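PDB 3GO2: putative L-alanine-DL-glutamate epimerase from Burkholderia xenovorans, which probably acts as a magnesium-dependent racemase or epimerase of the mandelate racemase/muconate lactonizing enzyme family. Local coordinates for residues E29-W34 with K99-N104; P106-L111 with N329-A334; R116-V121 with E361-E366; I168-P173 with D192-R197; C325-A330 with W375-V380. All coordinates share one frame; numbering follows the deposited sequence. Where two conformers were deposited one is given.

Four of the five contacts form a continuous set, and interaction 4 stands apart, its centre about 36 to 51 Å from the others. Interactions 2 and 5 share helix 323-335, their centres about 10 Å apart; C107 CB lies 3.5 Å from W375 CE3. Interaction 1 joins interaction 5 through the salt bridge K101 NZ to D378 OD1 at 2.8 Å. Interaction 3 meets interaction 2 where A333 CB packs 3.8 Å from V119 CG2. The side chain of F332 in interaction 2 lies about 11 Å from that of the magnesium ligand E269. In interaction 4, the side chain of I168 is about 9 Å from that of R178, which binds 2-oxoglutarate in a structure of this protein, though not in this chain.

Interaction 1 (E29-W34 with K99-N104); sequences EGIVGW and KAKTLN
In the N-terminal alpha+beta domain, the start of strand 32-37 and the residue before it, I31, lie against the last turn of helix 82-103, where I31, V32 and W34 meet K101 and T102. The lysine carries most of the contact. Its chain, extended beyond CG, carries the ammonium across to the carbonyl of V32: K101 NZ donates to V32 O at 2.9 Å, within the carbonyl plane and with a C=O...N angle of 160°. The methylenes follow the same path, K101 CD passing 3.3 Å from V32 O. The ammonium also sits at the edge of the W34 indole, in its plane, with K101 NZ 3.9 Å from W34 CD1, so this is not a cation-pi arrangement over the face. D97 and D378 form salt bridges with the same nitrogen. At the base of the lysine, I31 CG2 packs 3.7 Å from K101 CB. The other branch, I31 CG1, comes 3.9 Å from T102 OG1, a hydroxyl bonded to A98 O of its own helix. Beyond it, N104 has positive phi in a Schellman motif. Strand edge against helix end is the layering of the enolase-type N-terminal domain, a three-stranded antiparallel sheet packed against helices.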
# COMPACT_ATOMS: atom_id res chain seq x y z
N GLU A 29 1.94 9.22 55.05
CA GLU A 29 1.26 10.36 55.69
C GLU A 29 -0.19 10.07 56.03
O GLU A 29 -0.87 10.94 56.58
CB GLU A 29 1.28 11.57 54.76
CG GLU A 29 2.65 12.00 54.30
CD GLU A 29 3.35 12.97 55.23
OE1 GLU A 29 2.69 13.50 56.16
OE2 GLU A 29 4.58 13.18 55.04
N GLY A 30 -0.69 8.89 55.65
CA GLY A 30 -2.07 8.52 55.89
C GLY A 30 -3.07 8.92 54.82
O GLY A 30 -4.26 8.76 55.02
N ILE A 31 -2.60 9.39 53.68
CA ILE A 31 -3.49 9.66 52.55
C ILE A 31 -3.90 8.32 51.95
O ILE A 31 -3.06 7.43 51.81
CB ILE A 31 -2.79 10.49 51.45
CG1 ILE A 31 -2.40 11.88 51.98
CG2 ILE A 31 -3.70 10.61 50.22
CD1 ILE A 31 -3.53 12.81 52.08
N VAL A 32 -5.19 8.19 51.60
CA VAL A 32 -5.71 6.98 50.98
C VAL A 32 -6.19 7.31 49.57
O VAL A 32 -7.05 8.18 49.40
CB VAL A 32 -6.85 6.36 51.78
CG1 VAL A 32 -7.44 5.16 51.06
CG2 VAL A 32 -6.36 5.99 53.19
N GLY A 33 -5.60 6.63 48.59
CA GLY A 33 -6.04 6.70 47.20
C GLY A 33 -6.86 5.46 46.87
O GLY A 33 -6.51 4.34 47.28
N TRP A 34 -7.93 5.67 46.10
CA TRP A 34 -8.86 4.62 45.72
C TRP A 34 -9.04 4.55 44.21
O TRP A 34 -9.00 5.57 43.51
CB TRP A 34 -10.25 4.94 46.26
CG TRP A 34 -10.43 4.82 47.75
CD1 TRP A 34 -10.44 5.85 48.66
CD2 TRP A 34 -10.71 3.63 48.48
NE1 TRP A 34 -10.69 5.36 49.92
CE2 TRP A 34 -10.85 4.00 49.83
CE3 TRP A 34 -10.82 2.29 48.13
CZ2 TRP A 34 -11.12 3.07 50.82
CZ3 TRP A 34 -11.09 1.37 49.12
CH2 TRP A 34 -11.24 1.77 50.45
N LYS A 99 -2.08 10.91 44.80
CA LYS A 99 -1.27 12.04 44.43
C LYS A 99 -2.08 13.34 44.44
O LYS A 99 -1.62 14.34 44.99
CB LYS A 99 -0.66 11.83 43.06
CG LYS A 99 0.26 12.96 42.63
CD LYS A 99 1.09 12.59 41.40
CE LYS A 99 2.16 13.61 41.07
NZ LYS A 99 3.16 13.23 40.00
N ALA A 100 -3.26 13.32 43.84
CA ALA A 100 -4.12 14.48 43.83
C ALA A 100 -4.50 14.88 45.26
O ALA A 100 -4.45 16.05 45.60
CB ALA A 100 -5.38 14.23 42.99
N LYS A 101 -4.84 13.91 46.10
CA LYS A 101 -5.17 14.21 47.51
C LYS A 101 -3.96 14.81 48.24
O LYS A 101 -4.10 15.75 49.08
CB LYS A 101 -5.70 12.96 48.22
CG LYS A 101 -7.16 12.66 47.85
CD LYS A 101 -7.54 11.23 48.23
CE LYS A 101 -9.00 11.00 48.05
NZ LYS A 101 -9.39 9.56 48.28
N THR A 102 -2.78 14.29 47.95
CA THR A 102 -1.55 14.80 48.58
C THR A 102 -1.34 16.26 48.23
O THR A 102 -0.92 17.08 49.09
CB THR A 102 -0.31 13.96 48.17
OG1 THR A 102 -0.46 12.62 48.65
CG2 THR A 102 0.95 14.53 48.74
N LEU A 103 -1.65 16.62 46.98
CA LEU A 103 -1.54 18.02 46.50
C LEU A 103 -2.80 18.87 46.67
O LEU A 103 -2.80 20.07 46.33
CB LEU A 103 -1.09 18.02 45.03
CG LEU A 103 0.25 17.36 44.72
CD1 LEU A 103 0.47 17.28 43.20
CD2 LEU A 103 1.40 18.13 45.44
N ASN A 104 -3.84 18.27 47.27
CA ASN A 104 -5.09 18.94 47.60
C ASN A 104 -5.81 19.49 46.39
O ASN A 104 -6.29 20.64 46.38
CB ASN A 104 -4.85 20.06 48.62
CG ASN A 104 -6.11 20.45 49.34
OD1 ASN A 104 -6.94 19.61 49.70
ND2 ASN A 104 -6.26 21.75 49.59

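Interaction 2 (P106-L111 with N329-A334); sequences PCYELL and NANFAA
A chi1 of -77° sets N331 CG anti to its own carbonyl carbon and sends the amide from helix 323-335 to the turn at 106-111, while chi1 of 62° in Y108 holds CG between its backbone N and carbonyl carbon, bringing the ring beside that amide. The amide oxygen is the focus. Y108 N donates to N331 OD1 at 3.0 Å; the bond is bent, 140° at the hydrogen, and the donor lies somewhat out of the carbonyl plane. The same oxygen lies 3.3 Å from Y108 CD2, and the ring and amide planes are only moderately inclined. C107 CB adds an apolar neighbour 3.8 Å from N331 OD1. The other end of the amide turns back to its own helix, where N331 ND2 donates to M327 O, with a weak bond to W375 O; both ends of this buried group are therefore engaged. Nearly one turn further on, Y108 CB meets A334 CB at 4.2 Å; L111 CD1 rests 3.6 Å from the main-chain N331 O. A side-chain amide thus ties the turn after helix 82-103 to a helix of the C-terminal domain, an interface between capping domain and barrel characteristic of the enolase superfamily.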
# COMPACT_ATOMS: atom_id res chain seq x y z
N PRO A 106 -8.44 18.28 42.80
CA PRO A 106 -9.18 17.23 42.09
C PRO A 106 -8.28 16.56 41.08
O PRO A 106 -7.34 17.17 40.59
CB PRO A 106 -10.28 17.99 41.33
CG PRO A 106 -10.23 19.38 41.85
CD PRO A 106 -8.92 19.63 42.45
N CYS A 107 -8.58 15.33 40.71
CA CYS A 107 -7.68 14.63 39.79
C CYS A 107 -7.51 15.31 38.43
O CYS A 107 -6.42 15.24 37.86
CB CYS A 107 -8.11 13.19 39.60
SG CYS A 107 -7.50 12.12 40.95
N TYR A 108 -8.54 16.00 37.92
CA TYR A 108 -8.34 16.70 36.63
C TYR A 108 -7.22 17.74 36.66
O TYR A 108 -6.69 18.10 35.62
CB TYR A 108 -9.65 17.29 36.11
CG TYR A 108 -10.30 18.35 36.99
CD1 TYR A 108 -9.74 19.61 37.17
CD2 TYR A 108 -11.54 18.11 37.60
CE1 TYR A 108 -10.38 20.56 37.95
CE2 TYR A 108 -12.17 19.05 38.37
CZ TYR A 108 -11.61 20.28 38.54
OH TYR A 108 -12.26 21.21 39.32
N GLU A 109 -6.84 18.23 37.84
CA GLU A 109 -5.72 19.16 37.99
C GLU A 109 -4.38 18.50 37.65
O GLU A 109 -3.41 19.19 37.38
CB GLU A 109 -5.69 19.71 39.42
CG GLU A 109 -5.14 21.12 39.54
CD GLU A 109 -5.98 22.10 38.75
OE1 GLU A 109 -5.84 22.13 37.51
OE2 GLU A 109 -6.80 22.82 39.38
N LEU A 110 -4.32 17.17 37.69
CA LEU A 110 -3.13 16.44 37.30
C LEU A 110 -3.12 16.16 35.80
O LEU A 110 -2.10 15.78 35.24
CB LEU A 110 -3.04 15.11 38.02
CG LEU A 110 -3.03 15.13 39.54
CD1 LEU A 110 -2.87 13.70 40.03
CD2 LEU A 110 -1.94 16.02 40.06
N LEU A 111 -4.27 16.34 35.17
CA LEU A 111 -4.48 15.89 33.79
C LEU A 111 -4.47 17.01 32.74
O LEU A 111 -4.89 16.82 31.60
CB LEU A 111 -5.80 15.12 33.70
CG LEU A 111 -6.04 13.95 34.65
CD1 LEU A 111 -7.45 13.35 34.51
CD2 LEU A 111 -4.98 12.87 34.50
N ASN A 329 -13.96 8.61 35.51
CA ASN A 329 -14.25 9.00 34.14
C ASN A 329 -14.62 10.47 34.00
O ASN A 329 -14.28 11.11 33.00
CB ASN A 329 -15.32 8.08 33.56
CG ASN A 329 -14.77 6.74 33.15
OD1 ASN A 329 -13.79 6.67 32.40
ND2 ASN A 329 -15.36 5.66 33.66
N ALA A 330 -15.31 11.02 35.01
CA ALA A 330 -15.63 12.46 34.98
C ALA A 330 -14.37 13.31 34.93
O ALA A 330 -14.34 14.35 34.26
CB ALA A 330 -16.46 12.85 36.19
N ASN A 331 -13.33 12.91 35.65
CA ASN A 331 -12.11 13.67 35.65
C ASN A 331 -11.35 13.59 34.31
O ASN A 331 -10.81 14.58 33.84
CB ASN A 331 -11.21 13.27 36.82
CG ASN A 331 -11.68 13.87 38.13
OD1 ASN A 331 -11.25 14.97 38.50
ND2 ASN A 331 -12.58 13.18 38.84
N PHE A 332 -11.32 12.40 33.72
CA PHE A 332 -10.82 12.22 32.36
C PHE A 332 -11.59 13.08 31.38
O PHE A 332 -11.01 13.81 30.56
CB PHE A 332 -10.96 10.75 31.99
CG PHE A 332 -10.68 10.43 30.55
CD1 PHE A 332 -9.38 10.29 30.08
CD2 PHE A 332 -11.73 10.22 29.67
CE1 PHE A 332 -9.15 9.95 28.72
CE2 PHE A 332 -11.49 9.89 28.34
CZ PHE A 332 -10.21 9.74 27.88
N ALA A 333 -12.91 13.00 31.45
CA ALA A 333 -13.80 13.75 30.55
C ALA A 333 -13.63 15.27 30.69
O ALA A 333 -13.78 16.01 29.72
CB ALA A 333 -15.25 13.37 30.82
N ALA A 334 -13.33 15.74 31.90
CA ALA A 334 -13.11 17.15 32.12
C ALA A 334 -11.91 17.74 31.37
O ALA A 334 -11.93 18.92 30.98
CB ALA A 334 -12.98 17.41 33.62

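Interaction 3 (R116-V121 with E361-E366); sequences RDRVPV and EYQNGE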
# COMPACT_ATOMS: atom_id res chain seq x y z
N ARG A 116 -13.79 21.91 30.67
CA ARG A 116 -15.25 22.08 30.79
C ARG A 116 -15.67 21.69 32.21
O ARG A 116 -14.95 20.92 32.88
CB ARG A 116 -16.00 21.24 29.74
CG ARG A 116 -15.70 19.74 29.82
CD ARG A 116 -16.40 18.91 28.73
NE ARG A 116 -15.87 19.19 27.40
CZ ARG A 116 -14.80 18.60 26.87
NH1 ARG A 116 -14.09 17.73 27.59
NH2 ARG A 116 -14.42 18.92 25.63
N ASP A 117 -16.84 22.21 32.64
CA ASP A 117 -17.40 22.07 33.99
C ASP A 117 -18.45 20.99 34.08
O ASP A 117 -18.80 20.56 35.17
CB ASP A 117 -18.11 23.40 34.42
CG ASP A 117 -17.16 24.53 34.63
OD1 ASP A 117 -15.92 24.32 34.63
OD2 ASP A 117 -17.65 25.66 34.83
N ARG A 118 -19.01 20.63 32.94
CA ARG A 118 -20.11 19.69 32.86
C ARG A 118 -19.88 18.83 31.63
O ARG A 118 -19.29 19.29 30.65
CB ARG A 118 -21.43 20.43 32.74
CG ARG A 118 -21.69 21.36 33.93
CD ARG A 118 -23.12 21.74 34.03
NE ARG A 118 -23.32 22.56 35.23
CZ ARG A 118 -24.51 22.91 35.69
NH1 ARG A 118 -25.61 22.51 35.07
NH2 ARG A 118 -24.60 23.65 36.80
N VAL A 119 -20.38 17.60 31.67
CA VAL A 119 -20.12 16.62 30.61
C VAL A 119 -21.43 16.03 30.11
O VAL A 119 -22.17 15.44 30.89
CB VAL A 119 -19.22 15.46 31.18
CG1 VAL A 119 -19.01 14.39 30.13
CG2 VAL A 119 -17.87 16.01 31.68
N PRO A 120 -21.73 16.17 28.81
CA PRO A 120 -22.95 15.50 28.35
C PRO A 120 -22.79 14.00 28.45
O PRO A 120 -21.71 13.45 28.16
CB PRO A 120 -23.08 15.94 26.89
CG PRO A 120 -22.23 17.16 26.80
CD PRO A 120 -21.09 16.94 27.74
N VAL A 121 -23.86 13.35 28.89
CA VAL A 121 -23.88 11.91 29.01
C VAL A 121 -24.94 11.27 28.12
O VAL A 121 -25.80 11.94 27.55
CB VAL A 121 -24.06 11.43 30.48
CG1 VAL A 121 -22.92 11.92 31.33
CG2 VAL A 121 -25.42 11.84 31.05
N GLU A 361 -23.79 13.92 40.30
CA GLU A 361 -24.91 14.83 40.14
C GLU A 361 -25.13 15.13 38.67
O GLU A 361 -24.20 15.53 37.99
CB GLU A 361 -24.66 16.12 40.92
CG GLU A 361 -24.59 15.91 42.44
CD GLU A 361 -24.27 17.19 43.24
OE1 GLU A 361 -24.11 18.28 42.62
OE2 GLU A 361 -24.19 17.11 44.48
N TYR A 362 -26.36 14.93 38.21
CA TYR A 362 -26.73 15.25 36.83
C TYR A 362 -27.71 16.41 36.82
O TYR A 362 -28.54 16.53 37.73
CB TYR A 362 -27.36 14.05 36.13
CG TYR A 362 -26.46 12.84 36.17
CD1 TYR A 362 -25.45 12.68 35.22
CD2 TYR A 362 -26.62 11.86 37.13
CE1 TYR A 362 -24.60 11.58 35.27
CE2 TYR A 362 -25.77 10.75 37.18
CZ TYR A 362 -24.77 10.61 36.23
OH TYR A 362 -23.92 9.53 36.29
N GLN A 363 -27.59 17.26 35.82
CA GLN A 363 -28.52 18.36 35.59
C GLN A 363 -28.68 18.56 34.10
O GLN A 363 -27.69 18.70 33.39
CB GLN A 363 -27.99 19.62 36.26
CG GLN A 363 -28.88 20.87 36.12
CD GLN A 363 -28.22 22.12 36.71
OE1 GLN A 363 -27.44 22.04 37.68
NE2 GLN A 363 -28.49 23.28 36.11
N ASN A 364 -29.93 18.54 33.62
CA ASN A 364 -30.25 18.78 32.21
C ASN A 364 -29.42 17.91 31.28
O ASN A 364 -28.87 18.39 30.30
CB ASN A 364 -30.03 20.25 31.86
CG ASN A 364 -30.58 20.63 30.47
OD1 ASN A 364 -31.48 19.98 29.94
ND2 ASN A 364 -30.04 21.70 29.88
N GLY A 365 -29.29 16.64 31.65
CA GLY A 365 -28.62 15.67 30.83
C GLY A 365 -27.12 15.71 30.87
O GLY A 365 -26.47 15.10 30.00
N GLU A 366 -26.54 16.42 31.84
CA GLU A 366 -25.08 16.54 31.91
C GLU A 366 -24.60 16.16 33.29
O GLU A 366 -25.31 16.35 34.27
CB GLU A 366 -24.61 17.96 31.63
CG GLU A 366 -25.02 18.50 30.26
CD GLU A 366 -24.38 19.83 29.97
OE1 GLU A 366 -24.47 20.73 30.82
OE2 GLU A 366 -23.79 19.98 28.89
O HOH W 1 -26.22 21.09 32.59
O HOH W 2 -27.90 13.24 28.49
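Strand 118-123 pairs antiparallel with strand 366-368, the inner arm of a beta hairpin whose outer arm is 362-363; the contact has a close backbone side and a solvent-side fringe of side chains. P120 and E366 form a non-hydrogen-bonded pair, their CA atoms 4.3 Å apart, and a type I' turn from Q363 to E366 reverses the hairpin. On the close side V119 O receives a CA-H...O contact from E366 CA at 3.3 Å. V121 N reaches G365 O in a weak but nearly straight bond, with an N-H...O angle of 173°. Next to it V121 CG2 packs 4.3 Å from CD1 of Y362, whose hydroxyl is bonded to T344. The side-chain side is looser. R118 NH1 comes 3.1 Å from Q363 CD, the amide at the guanidinium edge with the planes 75° apart. R118 CB lies 3.6 Å from E366 OE1, whereas the charged ends R118 NH1 and E366 OE1 stay 4.7 Å apart. One water in the guanidinium plane links them, accepting from R118 NH1 and donating to Q363 O and E366 OE1. A second water joins the two backbones, donating to V121 O at 2.6 Å and to G365 O at 2.8 Å.

Interaction 4 (I168-P173 with D192-R197); sequences IHDDGP and DRKVLR
The loop leaving I168 passes alongside the first turn of helix 193-210, with the closest CA atoms, those of I168 and V195, 7.0 Å apart, so side chains have to span the gap. The main bridge is between D170 and R197. R197 is extended from CG to NE after a chi1 of 70°, and its NE donates to D170 OD2 at 2.7 Å in a nearly straight bond of 170°. The aspartate uses the syn lone pair of OD2, and the oxygen lies close to the guanidinium plane. R197 NH2 adds only a weak bond to the same oxygen, and the carboxylate and guanidinium planes stand 49° apart; the pairing is thus lopsided, without the two parallel bonds of a bidentate bridge. The other oxygen, D170 OD1, accepts from N198 ND2. One face of the guanidinium lies over K194 CA of its own helix. This loop follows a barrel strand, and the helix belongs to the alpha/beta barrel of the C-terminal domain; D192 is its N-cap, with OD1 accepting from V195 N at 3.1 Å. K194, bent at chi3, makes the second bridge across the gap. Its NZ makes a salt bridge with D171 OD2 at 3.2 Å through a weak hydrogen bond, the side chains crossing at about a right angle. The apolar part is small: I168 CG2 packs 4.2 Å from K194 CE, while I168 CD1 reaches 4.4 Å from V195 CA.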
# COMPACT_ATOMS: atom_id res chain seq x y z
N ILE A 168 -34.53 -9.92 21.72
CA ILE A 168 -35.49 -10.78 21.04
C ILE A 168 -36.82 -10.73 21.79
O ILE A 168 -36.92 -11.17 22.96
CB ILE A 168 -35.01 -12.23 21.00
CG1 ILE A 168 -33.58 -12.33 20.45
CG2 ILE A 168 -36.05 -13.11 20.20
CD1 ILE A 168 -33.37 -11.71 19.07
N HIS A 169 -37.83 -10.23 21.09
CA HIS A 169 -39.17 -9.94 21.65
C HIS A 169 -40.23 -10.96 21.23
O HIS A 169 -41.21 -11.15 21.95
CB HIS A 169 -39.64 -8.55 21.20
CG HIS A 169 -38.99 -7.41 21.92
ND1 HIS A 169 -39.49 -6.88 23.08
CD2 HIS A 169 -37.87 -6.71 21.63
CE1 HIS A 169 -38.71 -5.89 23.48
NE2 HIS A 169 -37.72 -5.76 22.62
N ASP A 170 -40.04 -11.62 20.10
CA ASP A 170 -41.13 -12.41 19.50
C ASP A 170 -40.90 -13.92 19.54
O ASP A 170 -41.51 -14.66 18.76
CB ASP A 170 -41.40 -11.94 18.06
CG ASP A 170 -40.30 -12.31 17.09
OD1 ASP A 170 -39.28 -12.93 17.50
OD2 ASP A 170 -40.47 -11.95 15.90
N ASP A 171 -40.06 -14.37 20.47
CA ASP A 171 -39.80 -15.79 20.65
C ASP A 171 -39.75 -16.10 22.13
O ASP A 171 -38.71 -16.41 22.69
CB ASP A 171 -38.50 -16.20 19.96
CG ASP A 171 -38.24 -17.69 20.05
OD1 ASP A 171 -39.22 -18.45 19.92
OD2 ASP A 171 -37.09 -18.08 20.29
N GLY A 172 -40.91 -15.99 22.77
CA GLY A 172 -41.02 -16.26 24.19
C GLY A 172 -40.78 -15.00 25.00
O GLY A 172 -40.88 -13.89 24.46
N PRO A 173 -40.45 -15.16 26.30
CA PRO A 173 -40.17 -14.03 27.18
C PRO A 173 -39.03 -13.22 26.60
O PRO A 173 -38.06 -13.80 26.12
CB PRO A 173 -39.73 -14.69 28.48
CG PRO A 173 -40.36 -16.05 28.45
CD PRO A 173 -40.31 -16.44 27.02
N ASP A 192 -29.67 -13.53 11.42
CA ASP A 192 -30.76 -14.01 10.57
C ASP A 192 -31.95 -13.07 10.65
O ASP A 192 -31.89 -12.00 11.26
CB ASP A 192 -31.15 -15.45 10.94
CG ASP A 192 -31.63 -15.61 12.38
OD1 ASP A 192 -31.85 -14.60 13.10
OD2 ASP A 192 -31.80 -16.78 12.77
N ARG A 193 -33.02 -13.44 9.96
CA ARG A 193 -34.18 -12.60 9.93
C ARG A 193 -34.72 -12.35 11.31
O ARG A 193 -35.23 -11.26 11.55
CB ARG A 193 -35.29 -13.21 9.08
CG ARG A 193 -35.11 -13.05 7.64
CD ARG A 193 -36.38 -13.58 6.96
NE ARG A 193 -36.28 -13.94 5.55
CZ ARG A 193 -35.49 -13.39 4.64
NH1 ARG A 193 -34.60 -12.43 4.94
NH2 ARG A 193 -35.57 -13.85 3.38
N LYS A 194 -34.62 -13.32 12.19
CA LYS A 194 -35.13 -13.16 13.55
C LYS A 194 -34.42 -12.03 14.28
O LYS A 194 -35.05 -11.18 14.92
CB LYS A 194 -35.00 -14.46 14.35
CG LYS A 194 -35.64 -14.40 15.73
CD LYS A 194 -35.65 -15.75 16.42
CE LYS A 194 -34.51 -15.88 17.43
NZ LYS A 194 -34.72 -17.03 18.36
N VAL A 195 -33.09 -12.01 14.18
CA VAL A 195 -32.31 -10.95 14.82
C VAL A 195 -32.70 -9.61 14.22
O VAL A 195 -32.94 -8.61 14.93
CB VAL A 195 -30.79 -11.22 14.69
CG1 VAL A 195 -29.99 -10.00 15.16
CG2 VAL A 195 -30.41 -12.47 15.49
N LEU A 196 -32.77 -9.56 12.90
CA LEU A 196 -33.01 -8.30 12.23
C LEU A 196 -34.39 -7.72 12.56
O LEU A 196 -34.52 -6.55 12.89
CB LEU A 196 -32.80 -8.43 10.73
CG LEU A 196 -31.39 -8.79 10.27
CD1 LEU A 196 -31.41 -9.08 8.78
CD2 LEU A 196 -30.42 -7.66 10.58
N ARG A 197 -35.44 -8.55 12.48
CA ARG A 197 -36.78 -8.01 12.75
C ARG A 197 -36.98 -7.62 14.22
O ARG A 197 -37.72 -6.67 14.52
CB ARG A 197 -37.86 -9.01 12.33
CG ARG A 197 -37.97 -10.20 13.14
CD ARG A 197 -39.15 -11.07 12.67
NE ARG A 197 -39.22 -12.24 13.53
CZ ARG A 197 -38.85 -13.47 13.21
NH1 ARG A 197 -38.43 -13.78 11.99
NH2 ARG A 197 -38.96 -14.42 14.13

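Interaction 5 (C325-A330 with W375-V380); sequences CTMINA and WGTDPV
W375, M327 and I328 bury most of the surface where helix 323-335 of the C-terminal barrel domain meets the segment 375-380, which leads toward helix 381-386. The contact between the two segments is apolar and rests on the indole. I328 lays its CG1 over the five-membered ring of W375, 3.6 Å from that ring's centroid and only 6° off the normal, a CH-pi contact centred on the face. With chi1 of -70°, CG1 sits beside the backbone N of I328, while the other branch, CG2, reaches the six-membered ring, 4.1 Å from W375 CH2. The helix backbone joins in too, since I328 CA is 3.6 Å from W375 CE3. The indole therefore has both side chain and main chain of one residue against it. NE1 has a hydrogen-bond partner beyond the two segments, which helps to hold the ring; separately, W375 N donates to D97 OD1.

M327, one residue earlier on the helix, faces the backbone after the tryptophan. Its CB lies against the main-chain oxygen, M327 CB to W375 O being 3.4 Å. Bends at chi2 and chi3 carry M327 CE to within 3.9 Å of O of G376, whose phi of 120° suits a residue without a side chain. Along the way M327 CG packs against the methyl of T377 and crosses that side chain at about a right angle. The threonine hydroxyl takes no part in this packing, being bonded to H358 O; it is the methyl, T377 CG2, that touches M327 CG, at 3.7 Å.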
# COMPACT_ATOMS: atom_id res chain seq x y z
N CYS A 325 -16.13 4.65 39.58
CA CYS A 325 -15.79 4.63 38.14
C CYS A 325 -16.34 5.85 37.43
O CYS A 325 -15.68 6.41 36.56
CB CYS A 325 -16.27 3.36 37.46
SG CYS A 325 -15.31 1.90 37.94
N THR A 326 -17.56 6.26 37.78
CA THR A 326 -18.13 7.45 37.15
C THR A 326 -17.30 8.67 37.45
O THR A 326 -17.04 9.51 36.55
CB THR A 326 -19.60 7.67 37.59
OG1 THR A 326 -20.40 6.58 37.14
CG2 THR A 326 -20.17 8.97 36.99
N MET A 327 -16.85 8.80 38.71
CA MET A 327 -16.05 9.97 39.09
C MET A 327 -14.65 9.90 38.46
O MET A 327 -14.10 10.91 38.05
CB MET A 327 -16.01 10.12 40.61
CG MET A 327 -17.36 10.37 41.22
SD MET A 327 -18.28 11.82 40.56
CE MET A 327 -19.06 12.40 42.12
N ILE A 328 -14.09 8.71 38.31
CA ILE A 328 -12.80 8.56 37.61
C ILE A 328 -12.93 9.10 36.19
O ILE A 328 -12.15 9.95 35.73
CB ILE A 328 -12.35 7.08 37.63
CG1 ILE A 328 -11.94 6.70 39.04
CG2 ILE A 328 -11.14 6.82 36.70
CD1 ILE A 328 -11.73 5.19 39.23
N ASN A 329 -13.96 8.61 35.51
CA ASN A 329 -14.25 9.00 34.14
C ASN A 329 -14.62 10.47 34.00
O ASN A 329 -14.28 11.11 33.00
CB ASN A 329 -15.32 8.08 33.56
CG ASN A 329 -14.77 6.74 33.15
OD1 ASN A 329 -13.79 6.67 32.40
ND2 ASN A 329 -15.36 5.66 33.66
N ALA A 330 -15.31 11.02 35.01
CA ALA A 330 -15.63 12.46 34.98
C ALA A 330 -14.37 13.31 34.93
O ALA A 330 -14.34 14.35 34.26
CB ALA A 330 -16.46 12.85 36.19
N TRP A 375 -10.62 11.87 43.05
CA TRP A 375 -11.61 11.56 42.05
C TRP A 375 -12.96 12.22 42.30
O TRP A 375 -13.67 12.53 41.34
CB TRP A 375 -11.82 10.05 41.92
CG TRP A 375 -10.64 9.29 41.42
CD1 TRP A 375 -10.07 8.21 42.01
CD2 TRP A 375 -9.92 9.49 40.18
NE1 TRP A 375 -9.01 7.74 41.26
CE2 TRP A 375 -8.90 8.52 40.12
CE3 TRP A 375 -10.06 10.38 39.11
CZ2 TRP A 375 -8.01 8.42 39.04
CZ3 TRP A 375 -9.15 10.28 38.02
CH2 TRP A 375 -8.15 9.32 38.01
N GLY A 376 -13.31 12.42 43.58
CA GLY A 376 -14.60 13.04 43.91
C GLY A 376 -15.54 12.19 44.75
O GLY A 376 -16.62 12.63 45.13
N THR A 377 -15.15 10.93 45.00
CA THR A 377 -15.92 10.07 45.91
C THR A 377 -14.99 8.99 46.44
O THR A 377 -14.01 8.64 45.79
CB THR A 377 -17.15 9.49 45.19
OG1 THR A 377 -18.08 8.96 46.13
CG2 THR A 377 -16.75 8.36 44.21
N ASP A 378 -15.28 8.49 47.64
CA ASP A 378 -14.52 7.43 48.28
C ASP A 378 -15.45 6.27 48.60
O ASP A 378 -16.58 6.48 49.06
CB ASP A 378 -13.93 7.92 49.61
CG ASP A 378 -12.87 8.98 49.43
OD1 ASP A 378 -12.04 8.86 48.48
OD2 ASP A 378 -12.85 9.93 50.26
N PRO A 379 -15.03 5.04 48.32
CA PRO A 379 -15.74 3.90 48.88
C PRO A 379 -15.73 3.97 50.40
O PRO A 379 -14.80 4.51 50.99
CB PRO A 379 -14.93 2.69 48.37
CG PRO A 379 -14.16 3.23 47.21
CD PRO A 379 -13.85 4.64 47.54
N VAL A 380 -16.78 3.43 51.00
CA VAL A 380 -16.95 3.42 52.45
C VAL A 380 -16.74 2.00 52.97
O VAL A 380 -17.52 1.10 52.67
CB VAL A 380 -18.33 3.95 52.84
CG1 VAL A 380 -18.53 3.92 54.40
CG2 VAL A 380 -18.52 5.39 52.28